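Local coordinates for protein sulfite dehydrogenase (Paracoccus pantotrophus, PDB 2XTS) that oxidises protein-bound sulfane sulfur with a molybdenum cofactor, in complex with a cytochrome subunit that probably takes up the electrons, at residues 107-112 against 154-159; 190-195 against 211-216; 353-358 against 368-373; 262-267 against 342-347. All blocks are in the same frame, centred on the assembly; numbering follows the deposited sequence. Where two conformers were deposited one is given.

Interaction 1: 107-112 against 154-159; sequences LRFPRT and SVLLAE
F109 lays one ring face over L156 and turns its edge to E159. This packs the loop before strand 112-119 onto helix 153-160 in the molybdopterin-binding domain. L156 CD2 sits over the middle of the F109 ring, 3.6 Å from the centroid and 14° off the normal, as a CH-pi contact. E159 comes in at the ring's edge, with E159 CG 3.5 Å from F109 CE1. Its carboxylate plane stands 63° to the ring. That carboxylate accepts from backbone N atoms of L3 and G4 of the cytochrome chain, whose L5 also packs on F109. V155 CG1, in one of its two conformers, also reaches the ring. F109 holds CG anti to its carbonyl carbon (chi1 -77°), which sends the ring to the helix. Replacing F109 by alanine would probably open a gap over L156 CD2 and leave E159 CG without its ring-edge neighbour. On the loop itself, R111 NH2 donates to L107 O at 2.9 Å.

Interaction 2: 190-195 against 211-216; sequences DDVMLA and ARLVVP. With MTE (phosphonic acidmono-(2-amino-5,6-dimercapto-4-oxo-3,7,8a,9,10,10a-hexahydro-4H-8-oxa-1,3,9,10-tetraaza-anthracen-7-ylmethyl)ester), chain E.
M193 and V214 face each other as a hydrogen-bonded antiparallel pair, with M193 N 3.1 Å from V214 O and V214 N 2.9 Å from M193 O. A195 and R212 form a second such pair. These bonds join strands 193-198 and 212-214 in an antiparallel sheet of the molybdopterin-binding domain. The apolar contacts fall on two faces. On one, L194 CD1 meets L213 CD2 at 4.0 Å, covered by L153 and L156 of helix 153-160. On the other, A195 CB meets V214 CG2 at 3.6 Å, next to Y148. The polar side-chain bonds go to the cofactor. The R212 chain bends at chi3 (-58°) and sets MTE O4' at the guanidinium edge, in its plane. R212 NH1 donates to MTE O3P at 2.7 Å, and R212 NH2 gives MTE O4' a nearly straight bond (3.1 Å, 175°). R212 NH2 also donates to W223 O. A leucine in place of R212 would probably leave the cofactor phosphate without this charged partner. The guanidinium probably offsets phosphate charge, so the strand pairing positions a cofactor anchor.

Interaction 3: 353-358 against 368-373; sequences PTKDAL and YHNNGI. With CO (cobalt (II) ion), chain G; GOL (glycerol), chain H.
G372 and P353 make the tight side of this contact, backbone against backbone. I373 N donates to P353 O at 2.9 Å, in the carbonyl plane, and G372 CA lies 3.3 Å from that same P353 O. A CB at G372 would run into K355 CG, at least in one of the lysine's two conformers. L358 CD1 closes in from the helix, 3.4 Å from G372 N. N371 holds CG between its backbone N and carbonyl carbon (chi1 63°), which sets the amide between P353 and L358. Its OD1 is 3.5 Å from L358 CD1, and its ND2 donates to A264 O and Y350 OH. T354 is the N-cap of helix 355-362, its OG1 accepting from A357 N, and N370 OD1 takes G372 N in an Asx turn. The other side is looser. T354 CG2 and I373 CD1 stay 4.0 Å apart, beside a glycerol, probably from the crystallisation liquor. At the far end, H369 NE2 binds the cobalt ion at 2.1 Å, together with two waters and atoms that include T259 O and E219 OE1.

Interaction 4: 262-267 against 342-347; sequences MDAKSV and SRAVDE
The D346 carboxylate is the flat group that meets A264 across this contact. A264 CB stands well out of the carboxylate plane, 3.7 Å from D346 OD2. A water lies nearer that plane, tilted somewhat from it, donating to D346 OD2 at 2.7 Å and accepting from A264 N at 3.1 Å. S292 OG bonds the same oxygen, and T348 OG1 bonds OD1. Next along, the A264 and A344 methyls are 4.5 Å apart. The S266 and S342 hydroxyls meet tip to tip, OG to OG, at 2.8 Å. Both have OG between backbone N and carbonyl carbon (chi1 70° and 60°), which brings the two oxygens together. S266 OG also bonds Q352 OE1, which A344 N shares. A second water donates to S266 O and S342 O, 2.8 Å each. Strands 265-267 and 342-346 run roughly antiparallel (149°) in the dimerisation domain, an E-set family fold. Small side chains probably allow the close approach, and two waters, paired hydroxyls and Q352 bridge the polar atoms named here.

Overall arrangement
From the N terminus the four contacts come in series; none nests in or crosses another. Interaction 1 closes first, bringing the loop after helix 103-106 to helix 153-160. Interaction 2 then closes the short connection between strands 193-198 and 212-214. It touches interaction 1 through T112 on M193 and L156 on L194, so the two contacts share one packed region. Interaction 4 comes next in the dimerisation range and closes a long span of 74 residues, about half of them strand. Interaction 3 closes the turn round helix 355-362. Interactions 3 and 4 also touch, N370 O reaching K265 NZ and H369 packing on M262. Interactions 1 and 3 lie on opposite sides of the chain centre, their own centres about 38 Å apart.

Interaction 1: 107-112 against 154-159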
loop_
_atom_site.group_PDB
_atom_site.type_symbol
_atom_site.label_atom_id
_atom_site.label_comp_id
_atom_site.label_asym_id
_atom_site.label_seq_id
_atom_site.Cartn_x
_atom_site.Cartn_y
_atom_site.Cartn_z
ATOM N N LEU A 107 0.640 22.187 1.350
ATOM C CA LEU A 107 1.126 21.369 2.470
ATOM C C LEU A 107 0.903 22.036 3.828
ATOM O O LEU A 107 1.245 21.467 4.852
ATOM C CB LEU A 107 2.612 21.048 2.314
ATOM C CG LEU A 107 2.982 20.110 1.163
ATOM C CD1 LEU A 107 4.489 20.101 1.054
ATOM C CD2 LEU A 107 2.458 18.682 1.395
ATOM N N ARG A 108 0.319 23.231 3.852
ATOM C CA ARG A 108 0.107 23.975 5.095
ATOM C C ARG A 108 -1.332 24.013 5.556
ATOM O O ARG A 108 -1.596 24.532 6.641
ATOM C CB ARG A 108 0.661 25.389 4.934
ATOM C CG ARG A 108 2.109 25.423 4.574
ATOM C CD ARG A 108 2.589 26.809 4.278
ATOM N NE ARG A 108 2.591 27.617 5.484
ATOM C CZ ARG A 108 2.978 28.885 5.540
ATOM N NH1 ARG A 108 3.376 29.518 4.447
ATOM N NH2 ARG A 108 2.972 29.509 6.705
ATOM N N PHE A 109 -2.251 23.483 4.748
ATOM C CA PHE A 109 -3.658 23.384 5.143
ATOM C C PHE A 109 -3.945 22.160 6.010
ATOM O O PHE A 109 -3.277 21.131 5.897
ATOM C CB PHE A 109 -4.559 23.268 3.920
ATOM C CG PHE A 109 -4.787 24.572 3.185
ATOM C CD1 PHE A 109 -5.794 25.445 3.583
ATOM C CD2 PHE A 109 -3.995 24.935 2.100
ATOM C CE1 PHE A 109 -6.020 26.621 2.902
ATOM C CE2 PHE A 109 -4.213 26.131 1.426
ATOM C CZ PHE A 109 -5.214 26.961 1.838
ATOM N N PRO A 110 -4.993 22.234 6.841
ATOM C CA PRO A 110 -5.374 21.074 7.640
ATOM C C PRO A 110 -5.669 19.868 6.750
ATOM O O PRO A 110 -6.352 19.985 5.730
ATOM C CB PRO A 110 -6.620 21.565 8.382
ATOM C CG PRO A 110 -6.380 23.041 8.532
ATOM C CD PRO A 110 -5.754 23.444 7.221
ATOM N N ARG A 111 -5.183 18.705 7.167
ATOM C CA ARG A 111 -5.282 17.485 6.374
ATOM C C ARG A 111 -6.357 16.531 6.831
ATOM O O ARG A 111 -6.719 16.514 7.991
ATOM C CB ARG A 111 -3.943 16.753 6.380
ATOM C CG ARG A 111 -2.826 17.590 5.780
ATOM C CD ARG A 111 -1.471 16.910 5.846
ATOM N NE ARG A 111 -0.439 17.835 5.409
ATOM C CZ ARG A 111 0.865 17.668 5.589
ATOM N NH1 ARG A 111 1.337 16.545 6.115
ATOM N NH2 ARG A 111 1.683 18.618 5.199
ATOM N N THR A 112 -6.869 15.769 5.880
ATOM C CA THR A 112 -7.844 14.726 6.126
ATOM C C THR A 112 -7.396 13.472 5.370
ATOM O O THR A 112 -6.466 13.500 4.582
ATOM C CB THR A 112 -9.236 15.132 5.604
ATOM O OG1 THR A 112 -9.130 15.485 4.223
ATOM C CG2 THR A 112 -9.817 16.299 6.413
ATOM N N SER A 154 -13.391 21.921 0.687
ATOM C CA SER A 154 -14.086 22.949 1.462
ATOM C C SER A 154 -13.121 23.947 2.086
ATOM O O SER A 154 -13.403 25.150 2.116
ATOM C CB SER A 154 -14.940 22.301 2.536
ATOM O OG SER A 154 -14.170 21.552 3.451
ATOM N N VAL A 155 -11.976 23.487 2.581
ATOM C CA VAL A 155 -11.063 24.409 3.236
ATOM C C VAL A 155 -10.330 25.293 2.223
ATOM O O VAL A 155 -10.074 26.471 2.496
ATOM C CB VAL A 155 -10.087 23.704 4.178
ATOM C CG1 VAL A 155 -9.309 24.741 4.980
ATOM C CG2 VAL A 155 -10.835 22.763 5.138
ATOM N N LEU A 156 -10.022 24.757 1.042
ATOM C CA LEU A 156 -9.395 25.576 -0.003
ATOM C C LEU A 156 -10.362 26.626 -0.508
ATOM O O LEU A 156 -9.998 27.794 -0.693
ATOM C CB LEU A 156 -8.967 24.702 -1.166
ATOM C CG LEU A 156 -7.926 23.645 -0.819
ATOM C CD1 LEU A 156 -7.651 22.798 -2.073
ATOM C CD2 LEU A 156 -6.658 24.265 -0.298
ATOM N N LEU A 157 -11.600 26.201 -0.724
ATOM C CA LEU A 157 -12.625 27.090 -1.252
ATOM C C LEU A 157 -12.937 28.206 -0.262
ATOM O O LEU A 157 -13.198 29.331 -0.666
ATOM C CB LEU A 157 -13.873 26.300 -1.621
ATOM C CG LEU A 157 -13.655 25.411 -2.850
ATOM C CD1 LEU A 157 -14.819 24.449 -3.027
ATOM C CD2 LEU A 157 -13.451 26.202 -4.140
ATOM N N ALA A 158 -12.891 27.895 1.025
ATOM C CA ALA A 158 -13.061 28.898 2.083
ATOM C C ALA A 158 -12.040 30.035 2.006
ATOM O O ALA A 158 -12.364 31.178 2.357
ATOM C CB ALA A 158 -13.015 28.216 3.459
ATOM N N GLU A 159 -10.811 29.745 1.583
ATOM C CA GLU A 159 -9.805 30.788 1.417
ATOM C C GLU A 159 -10.235 31.794 0.367
ATOM O O GLU A 159 -10.023 32.984 0.535
ATOM C CB GLU A 159 -8.434 30.235 1.000
ATOM C CG GLU A 159 -7.557 29.632 2.046
ATOM C CD GLU A 159 -7.392 30.483 3.288
ATOM O OE1 GLU A 159 -6.765 31.582 3.274
ATOM O OE2 GLU A 159 -7.868 30.005 4.312
#

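Interaction 2: 190-195 against 211-216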
loop_
_atom_site.group_PDB
_atom_site.type_symbol
_atom_site.label_atom_id
_atom_site.label_comp_id
_atom_site.label_asym_id
_atom_site.label_seq_id
_atom_site.Cartn_x
_atom_site.Cartn_y
_atom_site.Cartn_z
ATOM N N ASP A 190 -18.937 18.102 0.786
ATOM C CA ASP A 190 -19.099 16.891 1.595
ATOM C C ASP A 190 -17.724 16.217 1.782
ATOM O O ASP A 190 -17.102 16.397 2.831
ATOM C CB ASP A 190 -20.146 15.976 0.940
ATOM C CG ASP A 190 -20.356 14.660 1.677
ATOM O OD1 ASP A 190 -19.701 14.397 2.713
ATOM O OD2 ASP A 190 -21.174 13.865 1.169
ATOM N N ASP A 191 -17.232 15.485 0.783
ATOM C CA ASP A 191 -16.057 14.646 0.976
ATOM C C ASP A 191 -15.068 14.642 -0.187
ATOM O O ASP A 191 -14.222 13.762 -0.273
ATOM C CB ASP A 191 -16.480 13.214 1.316
ATOM C CG ASP A 191 -17.290 12.547 0.224
ATOM O OD1 ASP A 191 -17.641 13.211 -0.781
ATOM O OD2 ASP A 191 -17.595 11.343 0.390
ATOM N N VAL A 192 -15.143 15.619 -1.076
ATOM C CA VAL A 192 -14.132 15.712 -2.145
ATOM C C VAL A 192 -12.836 16.259 -1.546
ATOM O O VAL A 192 -12.845 17.256 -0.835
ATOM C CB VAL A 192 -14.567 16.556 -3.372
ATOM C CG1 VAL A 192 -13.489 16.568 -4.464
ATOM C CG2 VAL A 192 -15.872 16.019 -3.943
ATOM N N MET A 193 -11.737 15.599 -1.865
ATOM C CA MET A 193 -10.415 15.930 -1.354
ATOM C C MET A 193 -9.468 16.231 -2.509
ATOM O O MET A 193 -9.558 15.614 -3.578
ATOM C CB MET A 193 -9.888 14.725 -0.543
ATOM C CG MET A 193 -8.429 14.774 -0.105
ATOM S SD MET A 193 -7.756 13.184 0.367
ATOM C CE MET A 193 -8.879 12.794 1.699
ATOM N N LEU A 194 -8.555 17.172 -2.292
ATOM C CA LEU A 194 -7.344 17.293 -3.085
ATOM C C LEU A 194 -6.277 16.457 -2.394
ATOM O O LEU A 194 -5.762 16.833 -1.335
ATOM C CB LEU A 194 -6.921 18.768 -3.216
ATOM C CG LEU A 194 -5.723 19.045 -4.115
ATOM C CD1 LEU A 194 -6.080 18.790 -5.581
ATOM C CD2 LEU A 194 -5.187 20.454 -3.878
ATOM N N ALA A 195 -5.960 15.321 -3.004
ATOM C CA ALA A 195 -5.058 14.337 -2.409
ATOM C C ALA A 195 -3.655 14.515 -2.921
ATOM O O ALA A 195 -3.440 14.738 -4.099
ATOM C CB ALA A 195 -5.534 12.942 -2.731
ATOM N N ALA A 211 -0.873 16.195 -7.282
ATOM C CA ALA A 211 -2.169 16.397 -6.678
ATOM C C ALA A 211 -3.297 15.956 -7.599
ATOM O O ALA A 211 -3.313 16.292 -8.787
ATOM C CB ALA A 211 -2.342 17.897 -6.296
ATOM N N ARG A 212 -4.264 15.226 -7.043
ATOM C CA ARG A 212 -5.459 14.792 -7.764
ATOM C C ARG A 212 -6.694 15.019 -6.911
ATOM O O ARG A 212 -6.595 15.101 -5.688
ATOM C CB ARG A 212 -5.393 13.310 -8.164
ATOM C CG ARG A 212 -5.706 12.341 -7.018
ATOM C CD ARG A 212 -5.704 10.898 -7.463
ATOM N NE ARG A 212 -6.665 10.678 -8.543
ATOM C CZ ARG A 212 -6.626 9.637 -9.365
ATOM N NH1 ARG A 212 -5.819 8.613 -9.126
ATOM N NH2 ARG A 212 -7.463 9.579 -10.395
ATOM N N LEU A 213 -7.862 15.036 -7.546
ATOM C CA LEU A 213 -9.091 14.898 -6.802
ATOM C C LEU A 213 -9.410 13.453 -6.477
ATOM O O LEU A 213 -9.220 12.568 -7.304
ATOM C CB LEU A 213 -10.269 15.494 -7.576
ATOM C CG LEU A 213 -10.171 16.985 -7.899
ATOM C CD1 LEU A 213 -11.456 17.497 -8.559
ATOM C CD2 LEU A 213 -9.841 17.806 -6.653
ATOM N N VAL A 214 -9.930 13.271 -5.272
ATOM C CA VAL A 214 -10.486 12.019 -4.770
ATOM C C VAL A 214 -11.959 12.315 -4.510
ATOM O O VAL A 214 -12.290 13.264 -3.771
ATOM C CB VAL A 214 -9.740 11.517 -3.509
ATOM C CG1 VAL A 214 -10.504 10.397 -2.835
ATOM C CG2 VAL A 214 -8.365 11.066 -3.920
ATOM N N VAL A 215 -12.846 11.559 -5.180
ATOM C CA VAL A 215 -14.301 11.842 -5.207
ATOM C C VAL A 215 -15.045 10.579 -4.765
ATOM O O VAL A 215 -15.453 9.757 -5.593
ATOM C CB VAL A 215 -14.739 12.275 -6.630
ATOM C CG1 VAL A 215 -16.167 12.817 -6.592
ATOM C CG2 VAL A 215 -13.726 13.289 -7.240
ATOM N N PRO A 216 -15.159 10.367 -3.451
ATOM C CA PRO A 216 -15.585 9.063 -2.970
ATOM C C PRO A 216 -16.923 8.592 -3.548
ATOM O O PRO A 216 -17.924 9.307 -3.540
ATOM C CB PRO A 216 -15.644 9.252 -1.473
ATOM C CG PRO A 216 -14.565 10.240 -1.225
ATOM C CD PRO A 216 -14.710 11.212 -2.334
HETATM N N1 MTE E . -7.455 13.440 -15.016
HETATM C C2 MTE E . -6.845 14.049 -16.027
HETATM N N2 MTE E . -6.297 15.265 -15.817
HETATM N N3 MTE E . -6.737 13.482 -17.244
HETATM C C4 MTE E . -7.259 12.255 -17.530
HETATM O O4 MTE E . -7.105 11.794 -18.680
HETATM N N5 MTE E . -8.616 10.335 -16.652
HETATM C C6 MTE E . -9.694 10.132 -15.713
HETATM C C7 MTE E . -9.334 10.397 -14.260
HETATM N N8 MTE E . -8.685 11.676 -14.135
HETATM C C9 MTE E . -7.966 11.544 -16.484
HETATM C C10 MTE E . -8.050 12.221 -15.184
HETATM C "C1'" MTE E . -10.323 8.754 -15.816
HETATM S "S1'" MTE E . -11.377 8.408 -17.170
HETATM C "C2'" MTE E . -10.156 7.819 -14.852
HETATM S "S2'" MTE E . -11.007 6.326 -14.866
HETATM C "C3'" MTE E . -9.220 8.108 -13.697
HETATM O "O3'" MTE E . -8.495 9.344 -13.813
HETATM C "C4'" MTE E . -8.170 7.019 -13.595
HETATM O "O4'" MTE E . -7.340 7.255 -12.449
HETATM P P MTE E . -5.942 6.471 -12.425
HETATM O O1P MTE E . -6.437 4.993 -12.436
HETATM O O2P MTE E . -5.158 6.756 -13.664
HETATM O O3P MTE E . -5.315 6.836 -11.123
#

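Interaction 3: 353-358 against 368-373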
loop_
_atom_site.group_PDB
_atom_site.type_symbol
_atom_site.label_atom_id
_atom_site.label_comp_id
_atom_site.label_asym_id
_atom_site.label_seq_id
_atom_site.Cartn_x
_atom_site.Cartn_y
_atom_site.Cartn_z
ATOM N N PRO A 353 -27.539 -6.084 -9.243
ATOM C CA PRO A 353 -28.423 -6.725 -10.205
ATOM C C PRO A 353 -27.695 -7.672 -11.149
ATOM O O PRO A 353 -26.476 -7.559 -11.340
ATOM C CB PRO A 353 -28.980 -5.537 -10.999
ATOM C CG PRO A 353 -27.865 -4.561 -11.019
ATOM C CD PRO A 353 -27.270 -4.684 -9.626
ATOM N N THR A 354 -28.445 -8.550 -11.800
ATOM C CA THR A 354 -27.904 -9.305 -12.918
ATOM C C THR A 354 -27.700 -8.405 -14.136
ATOM O O THR A 354 -28.311 -7.338 -14.255
ATOM C CB THR A 354 -28.809 -10.469 -13.336
ATOM O OG1 THR A 354 -30.069 -9.960 -13.795
ATOM C CG2 THR A 354 -28.992 -11.452 -12.203
ATOM N N LYS A 355 -26.869 -8.863 -15.055
ATOM C CA LYS A 355 -26.676 -8.190 -16.350
ATOM C C LYS A 355 -28.021 -8.064 -17.074
ATOM O O LYS A 355 -28.361 -7.017 -17.632
ATOM C CB LYS A 355 -25.670 -8.949 -17.237
ATOM C CG LYS A 355 -24.262 -9.115 -16.658
ATOM C CD LYS A 355 -23.368 -9.968 -17.566
ATOM C CE LYS A 355 -22.707 -9.054 -18.612
ATOM N NZ LYS A 355 -21.710 -9.707 -19.537
ATOM N N ASP A 356 -28.792 -9.143 -17.064
ATOM C CA ASP A 356 -30.093 -9.121 -17.714
ATOM C C ASP A 356 -31.047 -8.117 -17.072
ATOM O O ASP A 356 -31.797 -7.455 -17.774
ATOM C CB ASP A 356 -30.717 -10.521 -17.678
ATOM C CG ASP A 356 -30.126 -11.458 -18.699
ATOM O OD1 ASP A 356 -29.500 -10.983 -19.656
ATOM O OD2 ASP A 356 -30.320 -12.691 -18.550
ATOM N N ALA A 357 -31.023 -7.998 -15.746
ATOM C CA ALA A 357 -31.887 -7.020 -15.077
ATOM C C ALA A 357 -31.514 -5.592 -15.490
ATOM O O ALA A 357 -32.381 -4.735 -15.677
ATOM C CB ALA A 357 -31.844 -7.176 -13.544
ATOM N N LEU A 358 -30.218 -5.342 -15.598
ATOM C CA LEU A 358 -29.749 -4.037 -16.079
ATOM C C LEU A 358 -30.166 -3.761 -17.514
ATOM O O LEU A 358 -30.691 -2.687 -17.808
ATOM C CB LEU A 358 -28.244 -3.918 -15.941
ATOM C CG LEU A 358 -27.729 -3.682 -14.523
ATOM C CD1 LEU A 358 -26.238 -3.973 -14.488
ATOM C CD2 LEU A 358 -28.005 -2.280 -14.090
ATOM N N TYR A 368 -21.249 2.581 -19.984
ATOM C CA TYR A 368 -20.718 2.816 -18.656
ATOM C C TYR A 368 -21.615 2.105 -17.618
ATOM O O TYR A 368 -22.708 1.608 -17.936
ATOM C CB TYR A 368 -20.711 4.327 -18.390
ATOM C CG TYR A 368 -19.940 5.119 -19.424
ATOM C CD1 TYR A 368 -18.544 5.082 -19.462
ATOM C CD2 TYR A 368 -20.589 5.886 -20.371
ATOM C CE1 TYR A 368 -17.827 5.808 -20.397
ATOM C CE2 TYR A 368 -19.868 6.585 -21.326
ATOM C CZ TYR A 368 -18.495 6.548 -21.335
ATOM O OH TYR A 368 -17.811 7.323 -22.244
ATOM N N HIS A 369 -21.157 2.096 -16.367
ATOM C CA HIS A 369 -21.966 1.674 -15.232
ATOM C C HIS A 369 -22.494 0.239 -15.312
ATOM O O HIS A 369 -23.597 -0.052 -14.875
ATOM C CB HIS A 369 -23.091 2.672 -14.954
ATOM C CG HIS A 369 -22.584 4.041 -14.616
ATOM N ND1 HIS A 369 -22.083 4.366 -13.370
ATOM C CD2 HIS A 369 -22.502 5.173 -15.357
ATOM C CE1 HIS A 369 -21.674 5.627 -13.378
ATOM N NE2 HIS A 369 -21.930 6.147 -14.566
ATOM N N ASN A 370 -21.678 -0.670 -15.841
ATOM C CA ASN A 370 -22.011 -2.088 -15.796
ATOM C C ASN A 370 -21.611 -2.716 -14.471
ATOM O O ASN A 370 -20.483 -3.178 -14.298
ATOM C CB ASN A 370 -21.347 -2.832 -16.947
ATOM C CG ASN A 370 -21.774 -4.280 -16.997
ATOM O OD1 ASN A 370 -22.578 -4.733 -16.152
ATOM N ND2 ASN A 370 -21.254 -5.025 -17.971
ATOM N N ASN A 371 -22.568 -2.765 -13.553
ATOM C CA ASN A 371 -22.343 -3.442 -12.281
ATOM C C ASN A 371 -23.025 -4.811 -12.207
ATOM O O ASN A 371 -23.217 -5.338 -11.117
ATOM C CB ASN A 371 -22.719 -2.577 -11.074
ATOM C CG ASN A 371 -24.180 -2.211 -11.022
ATOM O OD1 ASN A 371 -24.807 -1.898 -12.035
ATOM N ND2 ASN A 371 -24.738 -2.230 -9.805
ATOM N N GLY A 372 -23.360 -5.404 -13.349
ATOM C CA GLY A 372 -24.045 -6.685 -13.362
ATOM C C GLY A 372 -23.237 -7.818 -12.738
ATOM O O GLY A 372 -22.013 -7.845 -12.763
ATOM N N ILE A 373 -23.954 -8.785 -12.175
ATOM C CA ILE A 373 -23.356 -9.974 -11.591
ATOM C C ILE A 373 -22.548 -10.712 -12.635
ATOM O O ILE A 373 -23.027 -10.995 -13.725
ATOM C CB ILE A 373 -24.454 -10.898 -10.985
ATOM C CG1 ILE A 373 -25.083 -10.250 -9.748
ATOM C CG2 ILE A 373 -23.957 -12.290 -10.655
ATOM C CD1 ILE A 373 -26.374 -10.944 -9.284
HETATM CO CO CO G . -21.673 8.179 -15.227
HETATM C C1 GOL H . -26.048 -12.717 -14.675
HETATM O O1 GOL H . -25.583 -11.361 -14.496
HETATM C C2 GOL H . -26.800 -13.012 -15.994
HETATM O O2 GOL H . -27.828 -12.061 -16.267
HETATM C C3 GOL H . -25.857 -13.028 -17.189
HETATM O O3 GOL H . -24.947 -14.085 -17.096
HETATM O O HOH W 1 -21.599 10.253 -15.806
HETATM O O HOH W 2 -21.382 7.572 -17.239
#

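Interaction 4: 262-267 against 342-347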
loop_
_atom_site.group_PDB
_atom_site.type_symbol
_atom_site.label_atom_id
_atom_site.label_comp_id
_atom_site.label_asym_id
_atom_site.label_seq_id
_atom_site.Cartn_x
_atom_site.Cartn_y
_atom_site.Cartn_z
ATOM N N MET A 262 -21.179 5.337 -8.536
ATOM C CA MET A 262 -20.932 3.959 -8.921
ATOM C C MET A 262 -21.745 3.050 -7.985
ATOM O O MET A 262 -21.605 3.103 -6.767
ATOM C CB MET A 262 -19.435 3.651 -8.847
ATOM C CG MET A 262 -18.565 4.540 -9.710
ATOM S SD MET A 262 -18.989 4.454 -11.471
ATOM C CE MET A 262 -18.279 2.873 -11.924
ATOM N N ASP A 263 -22.574 2.187 -8.552
ATOM C CA ASP A 263 -23.466 1.354 -7.751
ATOM C C ASP A 263 -22.778 0.081 -7.221
ATOM O O ASP A 263 -21.707 -0.326 -7.693
ATOM C CB ASP A 263 -24.700 0.981 -8.580
ATOM C CG ASP A 263 -25.577 2.176 -8.929
ATOM O OD1 ASP A 263 -25.671 3.131 -8.131
ATOM O OD2 ASP A 263 -26.191 2.133 -10.011
ATOM N N ALA A 264 -23.427 -0.566 -6.254
ATOM C CA ALA A 264 -22.875 -1.755 -5.611
ATOM C C ALA A 264 -22.514 -2.816 -6.623
ATOM O O ALA A 264 -23.281 -3.121 -7.539
ATOM C CB ALA A 264 -23.849 -2.317 -4.576
ATOM N N LYS A 265 -21.342 -3.414 -6.416
ATOM C CA LYS A 265 -20.767 -4.303 -7.379
ATOM C C LYS A 265 -19.866 -5.302 -6.661
ATOM O O LYS A 265 -19.397 -5.059 -5.563
ATOM C CB LYS A 265 -19.953 -3.462 -8.368
ATOM C CG LYS A 265 -19.480 -4.167 -9.602
ATOM C CD LYS A 265 -19.005 -3.149 -10.625
ATOM C CE LYS A 265 -18.328 -3.781 -11.810
ATOM N NZ LYS A 265 -18.012 -2.786 -12.879
ATOM N N SER A 266 -19.590 -6.411 -7.314
ATOM C CA SER A 266 -18.672 -7.411 -6.791
ATOM C C SER A 266 -18.138 -8.280 -7.886
ATOM O O SER A 266 -18.727 -8.400 -8.959
ATOM C CB SER A 266 -19.335 -8.320 -5.759
ATOM O OG SER A 266 -20.277 -9.194 -6.344
ATOM N N VAL A 267 -17.048 -8.953 -7.580
ATOM C CA VAL A 267 -16.482 -9.959 -8.459
ATOM C C VAL A 267 -15.681 -10.961 -7.644
ATOM O O VAL A 267 -14.960 -10.574 -6.724
ATOM C CB VAL A 267 -15.608 -9.358 -9.610
ATOM C CG1 VAL A 267 -14.400 -8.568 -9.079
ATOM C CG2 VAL A 267 -15.187 -10.449 -10.597
ATOM N N SER A 342 -21.195 -13.804 -7.486
ATOM C CA SER A 342 -21.263 -13.059 -6.263
ATOM C C SER A 342 -22.242 -11.901 -6.432
ATOM O O SER A 342 -22.376 -11.326 -7.528
ATOM C CB SER A 342 -19.887 -12.580 -5.828
ATOM O OG SER A 342 -19.265 -11.743 -6.786
ATOM N N ARG A 343 -22.910 -11.559 -5.340
ATOM C CA ARG A 343 -23.944 -10.514 -5.336
ATOM C C ARG A 343 -23.777 -9.644 -4.094
ATOM O O ARG A 343 -23.990 -10.123 -2.971
ATOM C CB ARG A 343 -25.328 -11.159 -5.360
ATOM C CG ARG A 343 -26.505 -10.229 -5.363
ATOM C CD ARG A 343 -27.795 -11.058 -5.397
ATOM N NE ARG A 343 -28.023 -11.794 -4.150
ATOM C CZ ARG A 343 -28.990 -12.690 -3.959
ATOM N NH1 ARG A 343 -29.806 -13.022 -4.952
ATOM N NH2 ARG A 343 -29.121 -13.288 -2.779
ATOM N N ALA A 344 -23.389 -8.382 -4.302
ATOM C CA ALA A 344 -23.195 -7.440 -3.202
ATOM C C ALA A 344 -24.484 -6.772 -2.747
ATOM O O ALA A 344 -25.384 -6.529 -3.559
ATOM C CB ALA A 344 -22.227 -6.370 -3.618
ATOM N N VAL A 345 -24.558 -6.448 -1.459
ATOM C CA VAL A 345 -25.637 -5.679 -0.879
ATOM C C VAL A 345 -24.991 -4.542 -0.116
ATOM O O VAL A 345 -24.002 -4.742 0.585
ATOM C CB VAL A 345 -26.493 -6.522 0.080
ATOM C CG1 VAL A 345 -27.677 -5.677 0.625
ATOM C CG2 VAL A 345 -26.961 -7.805 -0.626
ATOM N N ASP A 346 -25.501 -3.322 -0.291
ATOM C CA ASP A 346 -24.972 -2.193 0.458
ATOM C C ASP A 346 -25.954 -1.697 1.519
ATOM O O ASP A 346 -27.088 -2.160 1.613
ATOM C CB ASP A 346 -24.428 -1.072 -0.450
ATOM C CG ASP A 346 -25.485 -0.272 -1.157
ATOM O OD1 ASP A 346 -26.607 -0.111 -0.616
ATOM O OD2 ASP A 346 -25.160 0.238 -2.254
ATOM N N GLU A 347 -25.505 -0.736 2.316
ATOM C CA GLU A 347 -26.278 -0.274 3.469
ATOM C C GLU A 347 -27.581 0.416 3.116
ATOM O O GLU A 347 -28.418 0.635 3.990
ATOM C CB GLU A 347 -25.438 0.640 4.355
ATOM C CG GLU A 347 -25.058 1.942 3.698
ATOM C CD GLU A 347 -24.286 2.822 4.653
ATOM O OE1 GLU A 347 -23.061 2.943 4.490
ATOM O OE2 GLU A 347 -24.902 3.359 5.611
HETATM O O HOH W 3 -25.684 0.931 -4.840
HETATM O O HOH W 4 -20.687 -10.264 -9.522
#